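Local coordinates for protein ofchtiv-allosamidin (PDB 6JMB) that probably hydrolyses the beta-1,4 linkages of chitin, as a group IV insect chitinase of glycosyl hydrolase family 18, and binds the inhibitor allosamidin, at residues Asp122-Tyr127 / Thr162-Ala167; Thr203-Pro208 / Tyr316-Phe321; Leu243-Pro248 / Thr328-Tyr333; Cys33-Tyr38 / Asn75-Val80. One frame throughout, in Å; residues are numbered along the deposited sequence.

Interaction 1: residues Asp122-Tyr127 / Thr162-Ala167; sequences DVDWEY and TVAVSA. With AMI (allosamizoline), chain C.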
# COMPACT_ATOMS: atom_id res chain seq x y z
N ASP A 122 -1.88 5.37 -11.51
CA ASP A 122 -2.43 5.21 -10.18
C ASP A 122 -2.21 6.52 -9.44
O ASP A 122 -1.09 7.04 -9.41
CB ASP A 122 -1.71 4.07 -9.45
CG ASP A 122 -2.25 3.84 -8.06
OD1 ASP A 122 -3.49 3.70 -7.90
OD2 ASP A 122 -1.44 3.80 -7.11
N VAL A 123 -3.27 7.07 -8.86
CA VAL A 123 -3.19 8.34 -8.13
C VAL A 123 -3.17 8.05 -6.64
O VAL A 123 -4.13 7.47 -6.10
CB VAL A 123 -4.33 9.29 -8.51
CG1 VAL A 123 -4.15 10.63 -7.81
CG2 VAL A 123 -4.37 9.49 -10.02
N ASP A 124 -2.09 8.45 -5.97
CA ASP A 124 -1.89 8.25 -4.54
C ASP A 124 -1.62 9.60 -3.87
O ASP A 124 -0.55 9.83 -3.30
CB ASP A 124 -0.72 7.27 -4.32
CG ASP A 124 -0.43 7.00 -2.86
OD1 ASP A 124 -1.34 7.14 -2.02
OD2 ASP A 124 0.72 6.64 -2.55
N TRP A 125 -2.59 10.51 -3.95
CA TRP A 125 -2.49 11.80 -3.28
C TRP A 125 -2.78 11.58 -1.80
O TRP A 125 -3.88 11.13 -1.43
CB TRP A 125 -3.52 12.73 -3.91
CG TRP A 125 -3.79 14.07 -3.24
CD1 TRP A 125 -3.20 14.60 -2.13
CD2 TRP A 125 -4.75 15.03 -3.69
NE1 TRP A 125 -3.74 15.84 -1.86
CE2 TRP A 125 -4.70 16.12 -2.80
CE3 TRP A 125 -5.65 15.07 -4.75
CZ2 TRP A 125 -5.51 17.25 -2.94
CZ3 TRP A 125 -6.46 16.19 -4.91
CH2 TRP A 125 -6.39 17.26 -4.00
N GLU A 126 -1.81 11.89 -0.94
CA GLU A 126 -1.94 11.65 0.50
C GLU A 126 -1.90 12.99 1.25
O GLU A 126 -0.83 13.46 1.64
CB GLU A 126 -0.85 10.67 0.98
CG GLU A 126 -0.90 9.35 0.20
CD GLU A 126 -0.21 8.18 0.87
OE1 GLU A 126 0.44 8.36 1.92
OE2 GLU A 126 -0.34 7.06 0.34
N TYR A 127 -3.06 13.63 1.45
CA TYR A 127 -4.39 13.18 1.03
C TYR A 127 -5.20 14.45 0.79
O TYR A 127 -4.88 15.50 1.35
CB TYR A 127 -5.11 12.46 2.17
CG TYR A 127 -4.42 11.24 2.69
CD1 TYR A 127 -4.65 10.00 2.10
CD2 TYR A 127 -3.54 11.31 3.76
CE1 TYR A 127 -4.02 8.87 2.56
CE2 TYR A 127 -2.90 10.17 4.22
CZ TYR A 127 -3.16 8.96 3.61
OH TYR A 127 -2.55 7.82 4.06
N THR A 162 -6.42 4.24 -11.74
CA THR A 162 -6.70 3.67 -10.42
C THR A 162 -6.32 4.69 -9.36
O THR A 162 -5.67 5.69 -9.63
CB THR A 162 -5.92 2.37 -10.20
OG1 THR A 162 -4.52 2.64 -10.15
CG2 THR A 162 -6.20 1.38 -11.33
N VAL A 163 -6.77 4.42 -8.12
CA VAL A 163 -6.38 5.24 -6.98
C VAL A 163 -5.98 4.33 -5.83
O VAL A 163 -6.35 3.16 -5.76
CB VAL A 163 -7.50 6.19 -6.52
CG1 VAL A 163 -7.79 7.25 -7.58
CG2 VAL A 163 -8.77 5.41 -6.14
N ALA A 164 -5.19 4.90 -4.93
CA ALA A 164 -4.93 4.33 -3.61
C ALA A 164 -5.50 5.31 -2.60
O ALA A 164 -5.29 6.52 -2.71
CB ALA A 164 -3.43 4.19 -3.37
N VAL A 165 -6.25 4.79 -1.62
CA VAL A 165 -7.01 5.62 -0.70
C VAL A 165 -6.79 5.20 0.74
O VAL A 165 -6.48 4.04 1.04
CB VAL A 165 -8.52 5.60 -1.01
CG1 VAL A 165 -8.80 6.15 -2.41
CG2 VAL A 165 -9.07 4.19 -0.86
N SER A 166 -6.97 6.16 1.65
CA SER A 166 -6.98 5.84 3.07
C SER A 166 -8.16 4.95 3.41
O SER A 166 -9.19 4.94 2.72
CB SER A 166 -7.03 7.12 3.91
OG SER A 166 -8.19 7.87 3.59
N ALA A 167 -8.01 4.17 4.48
CA ALA A 167 -8.86 3.00 4.70
C ALA A 167 -10.05 3.25 5.61
O ALA A 167 -11.20 3.06 5.20
CB ALA A 167 -8.02 1.83 5.23
C1 AMI C . 1.63 3.60 1.37
C2 AMI C . 1.94 4.92 0.55
C3 AMI C . 3.38 4.96 0.48
C4 AMI C . 3.86 4.28 1.83
C5 AMI C . 3.01 3.10 1.86
C6 AMI C . 2.93 2.42 3.28
C7 AMI C . 0.90 3.43 -0.72
C8 AMI C . 0.00 3.69 -3.09
C9 AMI C . -0.25 1.45 -1.86
N2 AMI C . 1.37 4.75 -0.62
N7 AMI C . 0.22 2.86 -1.89
O3 AMI C . 3.85 6.30 0.32
O4 AMI C . 5.21 3.83 1.84
O6 AMI C . 2.54 3.40 4.22
O7 AMI C . 1.10 2.67 0.39
O HOH W 1 -5.71 9.16 -1.81

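Interaction 2: residues Thr203-Pro208 / Tyr316-Phe321; sequences TGHNAP and YNWVSF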
# COMPACT_ATOMS: atom_id res chain seq x y z
N THR A 203 1.28 0.05 21.80
CA THR A 203 1.49 -0.89 20.70
C THR A 203 0.15 -1.23 20.05
O THR A 203 -0.91 -1.18 20.68
CB THR A 203 2.13 -2.18 21.22
OG1 THR A 203 1.27 -2.77 22.21
CG2 THR A 203 3.50 -1.90 21.83
N GLY A 204 0.21 -1.57 18.77
CA GLY A 204 -0.99 -1.92 18.04
C GLY A 204 -0.58 -2.56 16.73
O GLY A 204 0.57 -2.49 16.30
N HIS A 205 -1.56 -3.19 16.09
CA HIS A 205 -1.27 -3.95 14.88
C HIS A 205 -1.30 -3.05 13.65
O HIS A 205 -2.11 -2.13 13.53
CB HIS A 205 -2.26 -5.10 14.71
CG HIS A 205 -2.25 -6.07 15.85
ND1 HIS A 205 -1.12 -6.75 16.24
CD2 HIS A 205 -3.24 -6.46 16.68
CE1 HIS A 205 -1.41 -7.53 17.26
NE2 HIS A 205 -2.69 -7.37 17.55
N ASN A 206 -0.39 -3.34 12.73
CA ASN A 206 -0.32 -2.61 11.47
C ASN A 206 -1.56 -2.88 10.63
O ASN A 206 -2.08 -1.96 9.98
CB ASN A 206 0.95 -3.07 10.75
CG ASN A 206 1.25 -2.29 9.49
OD1 ASN A 206 0.97 -1.09 9.39
ND2 ASN A 206 1.85 -2.97 8.52
N ALA A 207 -2.06 -4.11 10.65
CA ALA A 207 -3.22 -4.46 9.85
C ALA A 207 -4.07 -5.52 10.55
O ALA A 207 -4.25 -6.62 10.02
CB ALA A 207 -2.76 -4.96 8.47
N PRO A 208 -4.64 -5.21 11.71
CA PRO A 208 -5.53 -6.18 12.35
C PRO A 208 -6.79 -6.36 11.51
O PRO A 208 -7.33 -5.40 10.97
CB PRO A 208 -5.86 -5.52 13.69
CG PRO A 208 -5.79 -4.05 13.39
CD PRO A 208 -4.73 -3.87 12.33
N TYR A 316 12.71 -4.71 25.17
CA TYR A 316 12.00 -3.49 24.83
C TYR A 316 11.33 -3.54 23.46
O TYR A 316 10.46 -2.71 23.18
CB TYR A 316 12.92 -2.27 24.94
CG TYR A 316 13.05 -1.78 26.37
CD1 TYR A 316 12.10 -0.93 26.90
CD2 TYR A 316 14.11 -2.17 27.17
CE1 TYR A 316 12.19 -0.48 28.20
CE2 TYR A 316 14.21 -1.72 28.48
CZ TYR A 316 13.24 -0.87 28.98
OH TYR A 316 13.31 -0.40 30.28
N ASN A 317 11.70 -4.47 22.59
CA ASN A 317 11.18 -4.50 21.23
C ASN A 317 9.79 -5.12 21.19
O ASN A 317 9.57 -6.19 21.77
CB ASN A 317 12.07 -5.35 20.34
CG ASN A 317 13.45 -4.81 20.23
OD1 ASN A 317 13.68 -3.79 19.58
ND2 ASN A 317 14.41 -5.48 20.86
N TRP A 318 8.88 -4.47 20.48
CA TRP A 318 7.58 -5.05 20.17
C TRP A 318 7.30 -4.76 18.70
O TRP A 318 7.41 -3.61 18.27
CB TRP A 318 6.50 -4.43 21.07
CG TRP A 318 5.18 -5.12 21.05
CD1 TRP A 318 4.70 -6.00 21.99
CD2 TRP A 318 4.14 -4.96 20.09
NE1 TRP A 318 3.43 -6.40 21.66
CE2 TRP A 318 3.06 -5.77 20.49
CE3 TRP A 318 4.01 -4.20 18.91
CZ2 TRP A 318 1.88 -5.87 19.76
CZ3 TRP A 318 2.83 -4.29 18.19
CH2 TRP A 318 1.78 -5.12 18.62
N VAL A 319 6.97 -5.80 17.94
CA VAL A 319 6.86 -5.69 16.49
C VAL A 319 5.53 -6.30 16.05
O VAL A 319 5.22 -7.45 16.38
CB VAL A 319 8.02 -6.42 15.79
CG1 VAL A 319 7.86 -6.38 14.27
CG2 VAL A 319 9.35 -5.81 16.19
N SER A 320 4.75 -5.52 15.30
CA SER A 320 3.59 -6.04 14.59
C SER A 320 4.01 -6.38 13.16
O SER A 320 4.71 -5.59 12.52
CB SER A 320 2.51 -4.97 14.54
OG SER A 320 1.60 -5.20 13.48
N PHE A 321 3.60 -7.55 12.67
CA PHE A 321 3.95 -7.93 11.31
C PHE A 321 2.86 -8.84 10.75
O PHE A 321 1.88 -9.15 11.42
CB PHE A 321 5.34 -8.57 11.23
CG PHE A 321 5.46 -9.91 11.91
CD1 PHE A 321 5.43 -10.02 13.30
CD2 PHE A 321 5.62 -11.07 11.16
CE1 PHE A 321 5.54 -11.26 13.92
CE2 PHE A 321 5.74 -12.31 11.78
CZ PHE A 321 5.70 -12.40 13.15
O HOH W 2 0.34 -7.55 13.92

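Interaction 3: residues Leu243-Pro248 / Thr328-Tyr333; sequences LVMGVP and TAKVEY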
# COMPACT_ATOMS: atom_id res chain seq x y z
N LEU A 243 -13.24 -2.86 -5.39
CA LEU A 243 -12.56 -2.73 -4.10
C LEU A 243 -11.44 -3.75 -4.06
O LEU A 243 -11.68 -4.96 -4.02
CB LEU A 243 -13.54 -2.96 -2.95
CG LEU A 243 -13.13 -2.38 -1.58
CD1 LEU A 243 -14.31 -2.43 -0.63
CD2 LEU A 243 -11.94 -3.09 -0.94
N VAL A 244 -10.20 -3.26 -4.06
CA VAL A 244 -9.02 -4.10 -3.98
C VAL A 244 -8.41 -3.87 -2.61
O VAL A 244 -8.08 -2.73 -2.25
CB VAL A 244 -8.03 -3.77 -5.11
CG1 VAL A 244 -6.82 -4.69 -5.04
CG2 VAL A 244 -8.71 -3.90 -6.47
N MET A 245 -8.28 -4.93 -1.83
CA MET A 245 -7.95 -4.81 -0.42
C MET A 245 -6.44 -4.83 -0.22
O MET A 245 -5.76 -5.79 -0.62
CB MET A 245 -8.58 -5.96 0.36
CG MET A 245 -8.55 -5.73 1.86
SD MET A 245 -9.15 -7.16 2.78
CE MET A 245 -7.64 -8.12 2.91
N GLY A 246 -5.91 -3.78 0.40
CA GLY A 246 -4.48 -3.70 0.63
C GLY A 246 -4.02 -4.62 1.74
O GLY A 246 -4.72 -4.85 2.73
N VAL A 247 -2.80 -5.14 1.57
CA VAL A 247 -2.10 -5.89 2.62
C VAL A 247 -0.66 -5.42 2.67
O VAL A 247 -0.08 -4.99 1.67
CB VAL A 247 -2.15 -7.42 2.38
CG1 VAL A 247 -3.59 -7.91 2.35
CG2 VAL A 247 -1.42 -7.78 1.08
N PRO A 248 -0.05 -5.49 3.86
CA PRO A 248 1.34 -5.02 4.01
C PRO A 248 2.37 -6.14 3.96
O PRO A 248 2.16 -7.21 4.55
CB PRO A 248 1.33 -4.39 5.40
CG PRO A 248 0.37 -5.28 6.17
CD PRO A 248 -0.68 -5.76 5.17
N THR A 328 -2.98 -15.44 4.76
CA THR A 328 -4.04 -16.37 4.38
C THR A 328 -5.40 -15.91 4.92
O THR A 328 -6.40 -15.88 4.19
CB THR A 328 -3.71 -17.78 4.87
OG1 THR A 328 -2.51 -18.23 4.21
CG2 THR A 328 -4.84 -18.76 4.52
N ALA A 329 -5.44 -15.52 6.20
CA ALA A 329 -6.68 -15.03 6.78
C ALA A 329 -7.18 -13.79 6.06
O ALA A 329 -8.39 -13.63 5.85
CB ALA A 329 -6.49 -14.76 8.28
N LYS A 330 -6.27 -12.89 5.68
CA LYS A 330 -6.67 -11.68 4.97
C LYS A 330 -7.28 -12.00 3.61
O LYS A 330 -8.31 -11.42 3.23
CB LYS A 330 -5.46 -10.76 4.82
CG LYS A 330 -5.16 -9.92 6.07
CD LYS A 330 -3.79 -9.26 6.01
CE LYS A 330 -3.59 -8.23 7.12
NZ LYS A 330 -3.50 -8.86 8.48
N VAL A 331 -6.67 -12.92 2.86
CA VAL A 331 -7.19 -13.21 1.53
C VAL A 331 -8.49 -13.99 1.62
O VAL A 331 -9.41 -13.81 0.81
CB VAL A 331 -6.13 -13.90 0.66
CG1 VAL A 331 -6.66 -14.13 -0.75
CG2 VAL A 331 -4.86 -13.06 0.61
N GLU A 332 -8.62 -14.86 2.63
CA GLU A 332 -9.88 -15.55 2.86
C GLU A 332 -11.00 -14.56 3.17
O GLU A 332 -12.13 -14.71 2.69
CB GLU A 332 -9.73 -16.60 3.96
CG GLU A 332 -8.94 -17.82 3.48
CD GLU A 332 -8.58 -18.79 4.58
OE1 GLU A 332 -8.70 -18.44 5.77
OE2 GLU A 332 -8.16 -19.92 4.24
N TYR A 333 -10.69 -13.53 3.96
CA TYR A 333 -11.66 -12.47 4.22
C TYR A 333 -12.08 -11.78 2.92
O TYR A 333 -13.27 -11.57 2.66
CB TYR A 333 -11.07 -11.46 5.21
CG TYR A 333 -11.97 -10.28 5.46
CD1 TYR A 333 -11.90 -9.14 4.66
CD2 TYR A 333 -12.90 -10.29 6.49
CE1 TYR A 333 -12.73 -8.06 4.87
CE2 TYR A 333 -13.74 -9.21 6.71
CZ TYR A 333 -13.64 -8.10 5.90
OH TYR A 333 -14.47 -7.02 6.09

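Interaction 4: residues Cys33-Tyr38 / Asn75-Val80; sequences CTHLVY and NLKTLV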
# COMPACT_ATOMS: atom_id res chain seq x y z
N CYS A 33 1.91 -11.19 -10.24
CA CYS A 33 1.05 -10.02 -10.18
C CYS A 33 0.23 -9.96 -11.46
O CYS A 33 0.67 -10.45 -12.51
CB CYS A 33 1.89 -8.75 -10.11
SG CYS A 33 3.19 -8.81 -8.86
N THR A 34 -0.96 -9.37 -11.38
CA THR A 34 -1.69 -8.99 -12.59
C THR A 34 -1.47 -7.53 -12.95
O THR A 34 -1.55 -7.18 -14.13
CB THR A 34 -3.19 -9.25 -12.43
OG1 THR A 34 -3.71 -8.48 -11.35
CG2 THR A 34 -3.46 -10.72 -12.17
N HIS A 35 -1.19 -6.70 -11.96
CA HIS A 35 -0.92 -5.29 -12.14
C HIS A 35 0.31 -4.96 -11.32
O HIS A 35 0.40 -5.35 -10.15
CB HIS A 35 -2.10 -4.45 -11.64
CG HIS A 35 -3.36 -4.69 -12.41
ND1 HIS A 35 -4.06 -5.88 -12.34
CD2 HIS A 35 -4.05 -3.91 -13.28
CE1 HIS A 35 -5.11 -5.82 -13.13
NE2 HIS A 35 -5.13 -4.63 -13.71
N LEU A 36 1.29 -4.31 -11.94
CA LEU A 36 2.52 -3.92 -11.27
C LEU A 36 2.64 -2.41 -11.36
O LEU A 36 2.47 -1.83 -12.44
CB LEU A 36 3.73 -4.61 -11.91
CG LEU A 36 4.19 -5.87 -11.15
CD1 LEU A 36 4.93 -6.85 -12.05
CD2 LEU A 36 5.07 -5.45 -9.98
N VAL A 37 2.91 -1.76 -10.22
CA VAL A 37 2.82 -0.30 -10.12
C VAL A 37 4.18 0.27 -9.72
O VAL A 37 4.74 -0.11 -8.68
CB VAL A 37 1.73 0.13 -9.14
CG1 VAL A 37 1.52 1.63 -9.24
CG2 VAL A 37 0.42 -0.62 -9.43
N TYR A 38 4.70 1.19 -10.53
CA TYR A 38 5.99 1.84 -10.31
C TYR A 38 5.78 3.03 -9.37
O TYR A 38 5.17 4.03 -9.75
CB TYR A 38 6.52 2.32 -11.65
CG TYR A 38 7.97 2.78 -11.68
CD1 TYR A 38 8.36 4.02 -11.17
CD2 TYR A 38 8.93 1.99 -12.28
CE1 TYR A 38 9.69 4.43 -11.21
CE2 TYR A 38 10.26 2.39 -12.34
CZ TYR A 38 10.63 3.61 -11.81
OH TYR A 38 11.95 3.98 -11.87
N ASN A 75 0.28 -10.48 -20.49
CA ASN A 75 -0.99 -10.08 -19.90
C ASN A 75 -0.83 -9.10 -18.75
O ASN A 75 -1.84 -8.56 -18.26
CB ASN A 75 -1.75 -11.32 -19.39
CG ASN A 75 -2.13 -12.26 -20.52
OD1 ASN A 75 -2.51 -11.83 -21.60
ND2 ASN A 75 -2.03 -13.56 -20.25
N LEU A 76 0.39 -8.85 -18.30
CA LEU A 76 0.64 -7.96 -17.17
C LEU A 76 0.29 -6.53 -17.54
O LEU A 76 0.57 -6.06 -18.65
CB LEU A 76 2.11 -8.03 -16.80
CG LEU A 76 2.60 -7.12 -15.67
CD1 LEU A 76 2.04 -7.58 -14.34
CD2 LEU A 76 4.12 -7.10 -15.64
N LYS A 77 -0.34 -5.82 -16.61
CA LYS A 77 -0.57 -4.39 -16.73
C LYS A 77 0.44 -3.68 -15.83
O LYS A 77 0.61 -4.07 -14.67
CB LYS A 77 -1.99 -4.02 -16.33
CG LYS A 77 -3.07 -4.66 -17.20
CD LYS A 77 -2.91 -4.26 -18.66
CE LYS A 77 -4.09 -4.70 -19.50
NZ LYS A 77 -4.05 -4.08 -20.86
N THR A 78 1.13 -2.68 -16.38
CA THR A 78 2.15 -1.93 -15.65
C THR A 78 1.73 -0.47 -15.57
O THR A 78 1.69 0.22 -16.59
CB THR A 78 3.52 -2.05 -16.32
OG1 THR A 78 3.44 -1.55 -17.66
CG2 THR A 78 4.01 -3.48 -16.34
N LEU A 79 1.47 0.01 -14.35
CA LEU A 79 1.03 1.37 -14.09
C LEU A 79 2.14 2.16 -13.42
O LEU A 79 3.06 1.59 -12.82
CB LEU A 79 -0.19 1.38 -13.17
CG LEU A 79 -1.37 0.47 -13.52
CD1 LEU A 79 -2.53 0.77 -12.58
CD2 LEU A 79 -1.79 0.64 -14.97
N VAL A 80 2.04 3.48 -13.50
CA VAL A 80 2.92 4.37 -12.77
C VAL A 80 2.07 5.08 -11.71
O VAL A 80 0.93 5.48 -11.98
CB VAL A 80 3.65 5.35 -13.71
CG1 VAL A 80 2.68 6.35 -14.38
CG2 VAL A 80 4.77 6.07 -12.98
O HOH W 3 -3.05 -8.55 -15.89

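Interaction 1: residues Asp122-Tyr127 / Thr162-Ala167
Asp122 turns its CG directly away from its own backbone N (chi1 -179°). Thr162 instead sets OG1 between its backbone N and carbonyl carbon (chi1 66°). The two side chains cross at about a right angle, and Thr162 OG1 donates a hydrogen bond of 2.7 Å to Asp122 OD1. The hydroxyl approaches the anti side of the carboxylate, 27° out of its plane. The other oxygen, OD2, is hydrogen-bonded to Tyr9 OH, so the carboxylate is gripped at both ends and its rotation is fixed.

The backbones pair in parallel. Val123 N donates to Thr162 O at 2.9 Å, and Ala164 N donates to Val123 O at 3.0 Å. On the sheet face away from Asp122 and Thr162, Val123 CB meets Val163 CG1 at 4.1 Å, and Phe143 of helix 138-154 touches both valines. Past the paired residues the chains diverge. A water bridges them there, donating to both Trp125 O and Ala164 O. Further on, Ser166 CB touches Tyr127 CE1. A cis peptide bond precedes Tyr127, and Glu126 CB sits over one face of its ring.

Allosamizoline lies against the end of the pair. Asp124 OD2 is 2.8 Å from N2 of allosamizoline, and Glu126 OE2 is 3.0 Å from the same atom. Ala164 CB packs 3.5 Å from allosamizoline C8. Asp122, Asp124 and Glu126 belong to the DxxDxDxE signature of family 18 chitinases; the first two lie at the end of barrel strand 120-124, and Glu126 follows in the loop, where the inhibitor binds.

Interaction 2: residues Thr203-Pro208 / Tyr316-Phe321
The indole of Trp318 carries Thr203 on one face. Thr203 CB stands 3.5 Å from the centroid of the six-membered ring and only 9° off its normal, a CH-pi contact. Thr203 CG2 lies over the same face, 3.6 Å from Trp318 CD2. At the indole's edge, near its plane, Gly204 O comes within 3.5 Å of Trp318 CZ3. His205 ND1 is also at this edge, close to CH2. The rings of Tyr311 and Phe254 meet the indole too, and its NE1 is hydrogen-bonded to Asn262 O. With a leucine in place of Trp318, Thr203 would probably lose the flat surface it rests on, and Asn262 O its indole N-H partner.

The polar part centres on Ser320. Its OG is turned away from the serine's own backbone N (chi1 158°) and accepts a nearly straight bond from Asn206 N, 2.8 Å long at 168°. A water 2.7 Å from Ser320 OG also bonds His205 ND1, and so ties the two segments together again. His205 NE2 is held by Asp304, and Asn206 OD1 by Asp194 N.

Residues 203-208 belong to the long loop between strand 187-190 and helix 226-235. They lie beside strand 317-320, which runs antiparallel to both 309-314 and 243-256, with helix 286-295 touching it through Val319 and Phe289.

Interaction 3: residues Leu243-Pro248 / Thr328-Tyr333
Met245 reaches across to the helix with its thioether. Its methyl CE lies 3.4 Å from Lys330 O and 3.9 Å from Lys330 CB. Its sulfur, SD, sits 3.9 Å from Tyr333 CD1. The sulfur is 5.1 Å from the ring centroid and 73° off the ring normal, an oblique Met-aromatic contact. The bend at the end of the methionine chain (chi3 86°) lets SD meet the tyrosine while CE turns to the lysine.

The other half of the contact is the aliphatic chain of Lys330. Val247 CG1 touches its CD at 3.9 Å, the two side chains sliding past each other in opposite directions. Pro248 CD is looser, 4.3 Å from Lys330 CE.

The second shell holds the polar ends of these side chains. Lys330 NZ makes a salt bridge to Asp322 and a hydrogen bond to Ala207 O. Tyr333 OH is hydrogen-bonded to Asn227 and Gln231. Val226 of helix 226-235 touches Met245, while Ile367 of helix 362-373 touches Val247.

The helix segment runs nearly antiparallel to the strand segment, at 172°, with their axes 10.0 Å apart. This is a helix laid along the outside of a strand of the TIM barrel. The contact is mostly apolar: Lys330 offers its methylenes, and its backbone oxygen meets only the methionine methyl. The ammonium and the phenol are carried past it to partners that satisfy them. Lys330 thus packs through its aliphatic chain, while its charge is probably balanced by Asp322.

Interaction 4: residues Cys33-Tyr38 / Asn75-Val80
Thr34 O is gripped twice. Lys77 N donates to it at 3.1 Å in an almost straight bond (174°), and a water donates to it at 2.7 Å. The same water donates to Asn75 O, so it closes the end of the pairing. From here the backbone bonds alternate: Leu36 N to Lys77 O, Leu79 N to Leu36 O, and Tyr38 N to Leu79 O.

These are neighbouring parallel strands of the TIM barrel. His35, Val37 and Leu79 point to its inner face, where Leu79 touches Leu160 and Thr162 of strand 160-165. Lys77 starts on the same side, but its chain bends at chi2 and its end leads away. Leu36 and Thr78 face outward onto Phe66 of helix 62-67.

His35 and Lys77 are bridge partners on one face, and with nearly equal first torsions (chi1 -63° and -62°) their side chains run alongside each other. His35 CD2 rests 3.7 Å from Lys77 CB. Thr34 OG1 lies at the ring's edge, in its plane, and shares a 2.8 Å hydrogen bond with His35 ND1, which fixes the turn of the imidazole. The ring also meets Tyr187 edge-to-face. A serine in place of His35 removes the ring, and would probably open a gap beside Lys77 CB and Tyr187 and cost Thr34 OG1 its ring-nitrogen partner.

On the outer side, Leu36 CD1 packs 3.7 Å from Leu76 CD2. Cys33 leads into the strand and is tied to Cys8 by a disulfide.

Interactions 1 and 4 are parallel strand pairs of the barrel, and they join: Asp122 N is probably hydrogen-bonded to Val80 O, and Leu79 packs on Thr162. Interaction 1 is the more central and carries acids at the inhibitor, whereas interaction 4 reaches the surface at Asn75 and Lys77. Interaction 3 sets a helix against the barrel wall mainly by apolar contacts. Interaction 2 is also buried but its centre is about 17 Å from the chain centre, and it mixes an indole face with one hydroxyl. It meets interaction 3 at Ala207 and Lys330, and where Asn206 packs on Pro248. Interactions 2 and 4 lie on opposite sides of the centre.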